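Local coordinates for protein ribokinase (Thermotoga maritima, PDB 1VM7) that probably phosphorylates D-ribose at O-5, using ATP and a divalent metal such as magnesium, to give D-ribose 5-phosphate, at residues 148-152 with 153-157; 160-163 with 164-168; 174-177 with 178-182; 297-301 with 302-306. All coordinates share one frame; numbering follows the deposited sequence.

In the fold
The four contacts are local and follow one another in series; none nests in or crosses another. Contact 1 closes the turn from the loop after strand 143-146 into helix 152-161. Contact 2 closes the exit of that helix into strand 165-168, completing a beta-alpha-beta unit. Contact 3 turns the chain in the connection leading to strand 186-187, and its residues pack back on contact 1 (Leu156 CD1 to Ile180 CA, 3.6 Å) and on contact 2 (Phe168 CZ to Ile176 CD1, 3.7 Å). Contact 4, centred about 30 Å from the centre of contact 1 on the opposite side of the chain's centre, starts the C-terminal helix 301-309.

Contact 1: residues 148-152 with 153-157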
loop_
_atom_site.group_PDB
_atom_site.type_symbol
_atom_site.label_atom_id
_atom_site.label_comp_id
_atom_site.label_asym_id
_atom_site.label_seq_id
_atom_site.Cartn_x
_atom_site.Cartn_y
_atom_site.Cartn_z
ATOM N N ASN A 148 0.224 20.628 -9.525
ATOM C CA ASN A 148 -0.771 20.008 -10.397
ATOM C C ASN A 148 -1.195 18.629 -9.914
ATOM O O ASN A 148 -1.368 17.750 -10.731
ATOM C CB ASN A 148 -0.245 19.934 -11.838
ATOM C CG ASN A 148 -1.309 19.530 -12.846
ATOM O OD1 ASN A 148 -2.447 19.972 -12.782
ATOM N ND2 ASN A 148 -0.919 18.720 -13.809
ATOM N N GLU A 149 -1.400 18.477 -8.602
ATOM C CA GLU A 149 -1.799 17.197 -8.001
ATOM C C GLU A 149 -3.219 17.207 -7.359
ATOM O O GLU A 149 -3.531 16.424 -6.465
ATOM C CB GLU A 149 -0.757 16.806 -6.985
ATOM C CG GLU A 149 0.528 16.245 -7.604
ATOM C CD GLU A 149 1.475 15.699 -6.538
ATOM O OE1 GLU A 149 1.383 16.159 -5.390
ATOM O OE2 GLU A 149 2.298 14.802 -6.840
ATOM N N ILE A 150 -4.048 18.139 -7.800
ATOM C CA ILE A 150 -5.448 18.192 -7.445
ATOM C C ILE A 150 -6.161 18.497 -8.753
ATOM O O ILE A 150 -5.508 18.713 -9.796
ATOM C CB ILE A 150 -5.720 19.252 -6.330
ATOM C CG1 ILE A 150 -5.282 20.651 -6.772
ATOM C CG2 ILE A 150 -4.988 18.847 -5.080
ATOM C CD1 ILE A 150 -5.647 21.739 -5.812
ATOM N N PRO A 151 -7.492 18.474 -8.742
ATOM C CA PRO A 151 -8.185 18.720 -10.002
ATOM C C PRO A 151 -7.771 20.054 -10.588
ATOM O O PRO A 151 -7.701 21.046 -9.855
ATOM C CB PRO A 151 -9.660 18.753 -9.564
ATOM C CG PRO A 151 -9.706 17.891 -8.394
ATOM C CD PRO A 151 -8.464 18.231 -7.654
ATOM N N PHE A 152 -7.449 20.072 -11.877
ATOM C CA PHE A 152 -6.871 21.261 -12.455
ATOM C C PHE A 152 -7.828 22.445 -12.308
ATOM O O PHE A 152 -7.419 23.576 -12.073
ATOM C CB PHE A 152 -6.535 21.052 -13.924
ATOM C CG PHE A 152 -5.851 22.222 -14.508
ATOM C CD1 PHE A 152 -4.569 22.548 -14.081
ATOM C CD2 PHE A 152 -6.519 23.067 -15.386
ATOM C CE1 PHE A 152 -3.921 23.654 -14.581
ATOM C CE2 PHE A 152 -5.879 24.191 -15.892
ATOM C CZ PHE A 152 -4.578 24.486 -15.488
ATOM N N GLU A 153 -9.115 22.174 -12.430
ATOM C CA GLU A 153 -10.119 23.234 -12.344
ATOM C C GLU A 153 -10.012 24.036 -11.062
ATOM O O GLU A 153 -10.378 25.222 -11.024
ATOM C CB GLU A 153 -11.551 22.681 -12.413
ATOM C CG GLU A 153 -11.927 21.802 -11.195
ATOM C CD GLU A 153 -13.400 21.855 -10.853
ATOM O OE1 GLU A 153 -14.207 21.941 -11.795
ATOM O OE2 GLU A 153 -13.738 21.810 -9.639
ATOM N N THR A 154 -9.557 23.374 -9.999
ATOM C CA THR A 154 -9.424 24.031 -8.717
ATOM C C THR A 154 -8.183 24.888 -8.739
ATOM O O THR A 154 -8.225 26.065 -8.403
ATOM C CB THR A 154 -9.359 23.030 -7.561
ATOM O OG1 THR A 154 -10.606 22.355 -7.474
ATOM C CG2 THR A 154 -9.102 23.744 -6.222
ATOM N N THR A 155 -7.079 24.286 -9.153
ATOM C CA THR A 155 -5.834 25.003 -9.329
ATOM C C THR A 155 -6.080 26.221 -10.206
ATOM O O THR A 155 -5.723 27.331 -9.843
ATOM C CB THR A 155 -4.770 24.080 -9.963
ATOM O OG1 THR A 155 -4.474 23.038 -9.045
ATOM C CG2 THR A 155 -3.474 24.831 -10.306
ATOM N N LEU A 156 -6.710 26.010 -11.348
ATOM C CA LEU A 156 -6.955 27.088 -12.272
ATOM C C LEU A 156 -7.808 28.210 -11.646
ATOM O O LEU A 156 -7.509 29.397 -11.780
ATOM C CB LEU A 156 -7.640 26.542 -13.521
ATOM C CG LEU A 156 -8.108 27.559 -14.552
ATOM C CD1 LEU A 156 -6.974 28.498 -14.975
ATOM C CD2 LEU A 156 -8.683 26.802 -15.744
ATOM N N GLU A 157 -8.879 27.821 -10.972
ATOM C CA GLU A 157 -9.786 28.792 -10.402
ATOM C C GLU A 157 -9.073 29.622 -9.344
ATOM O O GLU A 157 -9.288 30.820 -9.279
ATOM C CB GLU A 157 -11.034 28.105 -9.829
ATOM C CG GLU A 157 -12.169 29.055 -9.459
ATOM C CD GLU A 157 -12.790 29.746 -10.661
ATOM O OE1 GLU A 157 -12.246 29.662 -11.796
ATOM O OE2 GLU A 157 -13.841 30.386 -10.468
HETATM O O HOH W 1 -4.037 20.989 -10.325
#
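Phe152 and Leu156 meet one helical turn apart. Leu156 CB lies 4.3 Å from the centroid of the Phe152 ring and 29° off its normal, an off-centre CH-pi contact whose closest ring atom is CE2, 3.8 Å from Leu156 CB. The ring reaches this position because Phe152 CG stands opposite the backbone N (chi1 -176°), beside the carbonyl carbon. An alanine here is likely to leave Leu156 CB and CD2 without their aromatic partner and open a gap toward Asn177 and Ile180, which the ring also touches. Along the backbone, Leu156 N donates to Phe152 O at 2.6 Å. Pro151 is the N-cap of helix 152-161, and its O receives Thr154 N at 3.0 Å and Thr155 N at 3.4 Å, the latter weak. Ile150 CG1 rests 3.4 Å from Thr155 OG1. Thr154 OG1, on the helix, is hydrogen-bonded to Leu128 O. A water joins Thr155 OG1, Ile150 O and Asn148 OD1. Proline offers no side-chain acceptor, so the cap is made by its carbonyl; the water adds a polar link between the helix start and the loop that holds Glu149, a predicted substrate residue.

Contact 2: residues 160-163 with 164-168; sequences KRFN and GIVIF
The Phe162 ring takes Val166 CG2 at its edge, near the ring plane, while Gly164 CA and Ile165 O approach obliquely. The contact lies in a beta-alpha-beta unit, at the step from helix 152-161 into strand 165-168, a central parallel strand of the large sheet. Phe162 is the first residue to leave helical geometry, and with CG set opposite its backbone N (chi1 -159°) the ring is set against the chain that follows. Ring atom CE2 comes 3.5 Å from Gly164 CA and 3.6 Å from Ile165 O, and CD2 lies 3.6 Å from Gly164 C. The packing leaves little room at Gly164: with phi 160° and psi -171°, a beta carbon built there would fall 2.4 Å from Phe162 CE2, a clash. Beyond this turn the ring also touches Ser141 and Leu144, which places it between the helix exit and neighbouring strand 143-146. A serine in place of Phe162 would probably leave Val166 CG2 and the Gly164 backbone without a ring against them and open a gap beside Leu144. Val166 in turn packs on Ala159 of the helix and Leu146 of strand 143-146, while its N is bonded to Asp185 OD2. Its CG2 branch, opposite its own carbonyl carbon and beside its N, is the methyl that meets the aromatic residue, 3.8 Å from both Phe162 CB and Phe162 CD2.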
loop_
_atom_site.group_PDB
_atom_site.type_symbol
_atom_site.label_atom_id
_atom_site.label_comp_id
_atom_site.label_asym_id
_atom_site.label_seq_id
_atom_site.Cartn_x
_atom_site.Cartn_y
_atom_site.Cartn_z
ATOM N N LYS A 160 -6.778 32.062 -11.096
ATOM C CA LYS A 160 -7.662 33.092 -11.652
ATOM C C LYS A 160 -8.107 34.105 -10.604
ATOM O O LYS A 160 -8.056 35.317 -10.839
ATOM C CB LYS A 160 -8.923 32.473 -12.275
ATOM C CG LYS A 160 -8.706 31.714 -13.558
ATOM C CD LYS A 160 -10.042 31.348 -14.220
ATOM C CE LYS A 160 -10.558 32.481 -15.043
ATOM N NZ LYS A 160 -11.947 32.220 -15.521
ATOM N N ARG A 161 -8.586 33.613 -9.468
ATOM C CA ARG A 161 -9.210 34.503 -8.503
ATOM C C ARG A 161 -8.238 35.176 -7.527
ATOM O O ARG A 161 -8.580 36.206 -6.936
ATOM C CB ARG A 161 -10.269 33.761 -7.698
ATOM C CG ARG A 161 -11.416 33.257 -8.516
ATOM C CD ARG A 161 -12.642 33.220 -7.634
ATOM N NE ARG A 161 -13.582 32.202 -8.056
ATOM C CZ ARG A 161 -14.755 31.996 -7.475
ATOM N NH1 ARG A 161 -15.135 32.744 -6.430
ATOM N NH2 ARG A 161 -15.542 31.026 -7.940
ATOM N N PHE A 162 -7.056 34.592 -7.335
ATOM C CA PHE A 162 -6.134 35.102 -6.333
ATOM C C PHE A 162 -5.672 36.512 -6.630
ATOM O O PHE A 162 -5.039 36.793 -7.640
ATOM C CB PHE A 162 -4.914 34.199 -6.146
ATOM C CG PHE A 162 -4.221 34.395 -4.815
ATOM C CD1 PHE A 162 -4.909 34.189 -3.618
ATOM C CD2 PHE A 162 -2.895 34.785 -4.755
ATOM C CE1 PHE A 162 -4.287 34.363 -2.409
ATOM C CE2 PHE A 162 -2.264 34.957 -3.548
ATOM C CZ PHE A 162 -2.961 34.738 -2.375
ATOM N N ASN A 163 -6.020 37.411 -5.725
ATOM C CA ASN A 163 -5.368 38.706 -5.673
ATOM C C ASN A 163 -4.140 38.533 -4.774
ATOM O O ASN A 163 -4.233 38.522 -3.544
ATOM C CB ASN A 163 -6.310 39.794 -5.168
ATOM C CG ASN A 163 -5.803 41.179 -5.483
ATOM O OD1 ASN A 163 -4.908 41.344 -6.318
ATOM N ND2 ASN A 163 -6.360 42.186 -4.813
ATOM N N GLY A 164 -3.001 38.343 -5.425
ATOM C CA GLY A 164 -1.734 38.150 -4.767
ATOM C C GLY A 164 -0.764 37.498 -5.727
ATOM O O GLY A 164 -1.039 37.376 -6.920
ATOM N N ILE A 165 0.384 37.093 -5.204
ATOM C CA ILE A 165 1.407 36.453 -6.010
ATOM C C ILE A 165 1.038 34.982 -6.174
ATOM O O ILE A 165 0.808 34.274 -5.200
ATOM C CB ILE A 165 2.809 36.655 -5.395
ATOM C CG1 ILE A 165 3.159 38.149 -5.427
ATOM C CG2 ILE A 165 3.852 35.847 -6.134
ATOM C CD1 ILE A 165 4.184 38.542 -4.411
ATOM N N VAL A 166 0.921 34.564 -7.431
ATOM C CA VAL A 166 0.536 33.215 -7.794
ATOM C C VAL A 166 1.772 32.504 -8.357
ATOM O O VAL A 166 2.347 32.938 -9.373
ATOM C CB VAL A 166 -0.616 33.199 -8.829
ATOM C CG1 VAL A 166 -1.038 31.757 -9.181
ATOM C CG2 VAL A 166 -1.804 33.984 -8.317
ATOM N N ILE A 167 2.164 31.437 -7.642
ATOM C CA ILE A 167 3.279 30.568 -7.973
ATOM C C ILE A 167 2.698 29.202 -8.336
ATOM O O ILE A 167 2.026 28.588 -7.515
ATOM C CB ILE A 167 4.222 30.387 -6.771
ATOM C CG1 ILE A 167 4.792 31.750 -6.340
ATOM C CG2 ILE A 167 5.319 29.395 -7.126
ATOM C CD1 ILE A 167 5.398 31.822 -4.933
ATOM N N PHE A 168 2.949 28.753 -9.573
ATOM C CA PHE A 168 2.431 27.472 -10.077
ATOM C C PHE A 168 3.586 26.533 -10.468
ATOM O O PHE A 168 4.395 26.836 -11.329
ATOM C CB PHE A 168 1.487 27.709 -11.253
ATOM C CG PHE A 168 1.035 26.454 -11.936
ATOM C CD1 PHE A 168 0.417 25.451 -11.234
ATOM C CD2 PHE A 168 1.229 26.283 -13.308
ATOM C CE1 PHE A 168 0.001 24.305 -11.867
ATOM C CE2 PHE A 168 0.810 25.148 -13.945
ATOM C CZ PHE A 168 0.200 24.149 -13.234
#

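Contact 3: residues 174-177 with 178-182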
loop_
_atom_site.group_PDB
_atom_site.type_symbol
_atom_site.label_atom_id
_atom_site.label_comp_id
_atom_site.label_asym_id
_atom_site.label_seq_id
_atom_site.Cartn_x
_atom_site.Cartn_y
_atom_site.Cartn_z
ATOM N N GLN A 174 1.413 17.066 -17.045
ATOM C CA GLN A 174 0.272 16.695 -17.871
ATOM C C GLN A 174 -1.072 17.149 -17.268
ATOM O O GLN A 174 -1.216 17.301 -16.063
ATOM C CB GLN A 174 0.308 15.225 -18.278
ATOM C CG GLN A 174 0.458 14.178 -17.191
ATOM C CD GLN A 174 0.554 12.761 -17.828
ATOM N N GLY A 175 -2.028 17.417 -18.156
ATOM C CA GLY A 175 -3.380 17.827 -17.801
ATOM C C GLY A 175 -3.541 19.310 -17.534
ATOM O O GLY A 175 -4.527 19.724 -16.926
ATOM N N ILE A 176 -2.564 20.112 -17.941
ATOM C CA ILE A 176 -2.596 21.553 -17.714
ATOM C C ILE A 176 -3.222 22.224 -18.904
ATOM O O ILE A 176 -2.898 21.906 -20.020
ATOM C CB ILE A 176 -1.179 22.108 -17.479
ATOM C CG1 ILE A 176 -0.584 21.430 -16.241
ATOM C CG2 ILE A 176 -1.222 23.649 -17.342
ATOM C CD1 ILE A 176 0.824 21.781 -15.956
ATOM N N ASN A 177 -4.146 23.149 -18.665
ATOM C CA ASN A 177 -4.766 23.948 -19.736
ATOM C C ASN A 177 -4.068 25.303 -19.817
ATOM O O ASN A 177 -3.675 25.887 -18.792
ATOM C CB ASN A 177 -6.289 24.131 -19.490
ATOM C CG ASN A 177 -6.971 25.138 -20.465
ATOM O OD1 ASN A 177 -7.523 26.153 -20.040
ATOM N ND2 ASN A 177 -6.935 24.846 -21.762
ATOM N N GLU A 178 -3.922 25.782 -21.049
ATOM C CA GLU A 178 -3.237 27.026 -21.373
ATOM C C GLU A 178 -3.743 28.245 -20.608
ATOM O O GLU A 178 -3.032 29.241 -20.436
ATOM C CB GLU A 178 -3.421 27.311 -22.875
ATOM C CG GLU A 178 -2.577 28.446 -23.415
ATOM C CD GLU A 178 -2.510 28.423 -24.922
ATOM O OE1 GLU A 178 -3.584 28.442 -25.553
ATOM O OE2 GLU A 178 -1.396 28.357 -25.481
ATOM N N GLU A 179 -4.993 28.182 -20.171
ATOM C CA GLU A 179 -5.647 29.345 -19.597
ATOM C C GLU A 179 -4.945 29.831 -18.334
ATOM O O GLU A 179 -5.005 31.021 -18.017
ATOM C CB GLU A 179 -7.127 29.051 -19.310
ATOM C CG GLU A 179 -7.968 30.266 -18.923
ATOM C CD GLU A 179 -9.347 29.896 -18.347
ATOM O OE1 GLU A 179 -9.824 28.743 -18.540
ATOM O OE2 GLU A 179 -9.959 30.774 -17.695
ATOM N N ILE A 180 -4.278 28.916 -17.616
ATOM C CA ILE A 180 -3.714 29.240 -16.317
ATOM C C ILE A 180 -2.559 30.235 -16.397
ATOM O O ILE A 180 -2.378 31.050 -15.491
ATOM C CB ILE A 180 -3.263 27.947 -15.537
ATOM C CG1 ILE A 180 -3.054 28.252 -14.060
ATOM C CG2 ILE A 180 -1.997 27.318 -16.155
ATOM C CD1 ILE A 180 -3.180 27.063 -13.216
ATOM N N PHE A 181 -1.813 30.198 -17.491
ATOM C CA PHE A 181 -0.505 30.857 -17.568
ATOM C C PHE A 181 -0.563 32.374 -17.408
ATOM O O PHE A 181 0.290 32.958 -16.754
ATOM C CB PHE A 181 0.191 30.455 -18.877
ATOM C CG PHE A 181 0.480 28.982 -18.969
ATOM C CD1 PHE A 181 1.368 28.385 -18.085
ATOM C CD2 PHE A 181 -0.150 28.180 -19.908
ATOM C CE1 PHE A 181 1.641 27.028 -18.145
ATOM C CE2 PHE A 181 0.124 26.827 -19.975
ATOM C CZ PHE A 181 1.027 26.249 -19.074
ATOM N N GLN A 182 -1.576 32.995 -18.003
ATOM C CA GLN A 182 -1.750 34.454 -17.959
ATOM C C GLN A 182 -1.984 34.972 -16.528
ATOM O O GLN A 182 -1.734 36.145 -16.237
ATOM C CB GLN A 182 -2.930 34.886 -18.851
ATOM C CG GLN A 182 -4.268 34.438 -18.269
ATOM C CD GLN A 182 -5.388 34.425 -19.260
ATOM O OE1 GLN A 182 -5.776 35.468 -19.760
ATOM N NE2 GLN A 182 -5.945 33.241 -19.525
#
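Gln182 NE2 donates to Glu179 O at 2.8 Å, with an N-H...O angle of 170°, in the turn where Asn177 meets Glu179 and Ile180. The donor lies in the carbonyl plane on a lone pair of Glu179 O, and that oxygen is only 5° out of the Gln182 amide plane. The turn's first bonds are looser. Asn177 OD1 receives Glu179 N weakly at 3.2 Å, the pattern of an Asx turn, and Asn177 O receives Ile180 N weakly at 3.3 Å. Asn177 CG points opposite its backbone N (chi1 171°), bringing OD1 over the turn and within 3.0 Å of Glu179 CB, a tight approach. The segment belongs to the connection between parallel strands 165-168 and 186-187, where residues 178-182 follow a helical path, though their backbone bonds do not form a regular helical series. Among the apolar side chains, Ile176 uses its CG2 methyl for two contacts, 3.9 Å from Ile180 CG2 and 3.8 Å from Phe181 CZ. Ile180 CG2 sits 3.9 Å above the plane of the Phe181 ring, over its centre. The same ring meets Phe201 edge-to-face and also touches Phe215, while Ile180 also reaches Thr155 on helix 152-161.

Contact 4: residues 297-301 with 302-306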
loop_
_atom_site.group_PDB
_atom_site.type_symbol
_atom_site.label_atom_id
_atom_site.label_comp_id
_atom_site.label_asym_id
_atom_site.label_seq_id
_atom_site.Cartn_x
_atom_site.Cartn_y
_atom_site.Cartn_z
ATOM N N SER A 297 13.804 15.772 4.751
ATOM C CA SER A 297 14.991 16.502 4.286
ATOM C C SER A 297 14.912 18.022 4.448
ATOM O O SER A 297 15.872 18.718 4.140
ATOM C CB SER A 297 15.241 16.237 2.799
ATOM O OG SER A 297 14.211 16.885 2.052
ATOM N N ILE A 298 13.737 18.529 4.795
ATOM C CA ILE A 298 13.483 19.962 4.771
ATOM C C ILE A 298 14.309 20.622 5.871
ATOM O O ILE A 298 14.172 20.269 7.032
ATOM C CB ILE A 298 11.984 20.265 4.959
ATOM C CG1 ILE A 298 11.219 19.726 3.753
ATOM C CG2 ILE A 298 11.773 21.769 5.118
ATOM C CD1 ILE A 298 9.698 19.682 3.859
ATOM N N PRO A 299 15.224 21.551 5.515
ATOM C CA PRO A 299 15.945 22.117 6.619
ATOM C C PRO A 299 15.124 23.100 7.496
ATOM O O PRO A 299 14.089 23.631 7.111
ATOM C CB PRO A 299 17.110 22.853 5.937
ATOM C CG PRO A 299 16.545 23.259 4.681
ATOM C CD PRO A 299 15.689 22.124 4.244
ATOM N N ALA A 300 15.601 23.300 8.700
ATOM C CA ALA A 300 15.053 24.334 9.547
ATOM C C ALA A 300 15.708 25.668 9.138
ATOM O O ALA A 300 16.813 25.693 8.578
ATOM C CB ALA A 300 15.328 24.017 11.011
ATOM N N ARG A 301 14.997 26.761 9.393
ATOM C CA ARG A 301 15.447 28.091 9.043
ATOM C C ARG A 301 16.897 28.367 9.469
ATOM O O ARG A 301 17.687 28.871 8.688
ATOM C CB ARG A 301 14.514 29.131 9.672
ATOM C CG ARG A 301 14.878 30.567 9.334
ATOM C CD ARG A 301 15.160 30.736 7.839
ATOM N NE ARG A 301 15.261 32.149 7.519
ATOM C CZ ARG A 301 14.236 32.941 7.234
ATOM N NH1 ARG A 301 13.006 32.472 7.223
ATOM N NH2 ARG A 301 14.459 34.216 6.960
ATOM N N GLU A 302 17.244 28.011 10.698
ATOM C CA GLU A 302 18.612 28.185 11.177
ATOM C C GLU A 302 19.635 27.452 10.299
ATOM O O GLU A 302 20.723 27.968 10.051
ATOM C CB GLU A 302 18.746 27.787 12.663
ATOM C CG GLU A 302 18.221 26.371 13.012
ATOM C CD GLU A 302 16.776 26.311 13.597
ATOM O OE1 GLU A 302 15.798 26.774 12.926
ATOM O OE2 GLU A 302 16.629 25.748 14.724
ATOM N N GLU A 303 19.272 26.278 9.786
ATOM C CA GLU A 303 20.171 25.567 8.901
ATOM C C GLU A 303 20.410 26.362 7.617
ATOM O O GLU A 303 21.561 26.501 7.219
ATOM C CB GLU A 303 19.680 24.142 8.687
ATOM C CG GLU A 303 19.764 23.374 10.015
ATOM C CD GLU A 303 19.217 21.977 9.942
ATOM O OE1 GLU A 303 18.012 21.823 9.629
ATOM O OE2 GLU A 303 19.998 21.035 10.228
ATOM N N VAL A 304 19.337 26.897 7.027
ATOM C CA VAL A 304 19.410 27.676 5.790
ATOM C C VAL A 304 20.279 28.918 6.012
ATOM O O VAL A 304 21.119 29.250 5.188
ATOM C CB VAL A 304 18.002 28.089 5.284
ATOM C CG1 VAL A 304 18.116 28.802 3.928
ATOM C CG2 VAL A 304 17.062 26.846 5.172
ATOM N N GLU A 305 20.106 29.577 7.148
ATOM C CA GLU A 305 20.911 30.764 7.479
ATOM C C GLU A 305 22.394 30.433 7.693
ATOM O O GLU A 305 23.268 31.185 7.261
ATOM C CB GLU A 305 20.370 31.488 8.736
ATOM C CG GLU A 305 18.928 32.042 8.615
ATOM C CD GLU A 305 18.822 33.227 7.660
ATOM O OE1 GLU A 305 19.707 34.083 7.676
ATOM O OE2 GLU A 305 17.854 33.315 6.892
ATOM N N ALA A 306 22.669 29.319 8.365
ATOM C CA ALA A 306 24.048 28.873 8.580
ATOM C C ALA A 306 24.723 28.517 7.258
ATOM O O ALA A 306 25.920 28.711 7.100
ATOM C CB ALA A 306 24.084 27.692 9.561
#
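Helix 301-309 begins here, with Ala300 as its N-cap and Glu303 folded back onto it. Glu303 OE1 accepts Ala300 N at 3.0 Å and 172° through its anti lone pair. This is one half of a capping box; the other half is missing because alanine has no side-chain acceptor. Ala300 O takes the first helical bond, from Val304 N at 3.2 Å, and a weak one from Glu303 N at 2.8 Å. The second oxygen of Glu303, OE2, forms a salt bridge with Arg291, a predicted potassium-site residue, so the carboxylate ties the helix start to the vicinity of that site, to which Ser297 is also assigned by prediction. Pro299 CG packs 3.7 Å from Val304 CG2, whose residue also touches Phe280 and Ile64. One turn along, Arg301 NE forms a salt bridge with Glu305 OE2 at 2.9 Å and 162°, the carboxylate oxygen lying at the guanidinium edge. The bend of Arg301 at chi2 (46°) helps turn NE toward this partner. NH1 is hydrogen-bonded to Ile64 O and NH2 forms a salt bridge with Glu270, giving the guanidinium three partners that restrict its rotation. Flanking the N-cap, the pairing of Pro299 with Val304 is the hydrophobic staple typical of helix N termini, here joined to a half capping box.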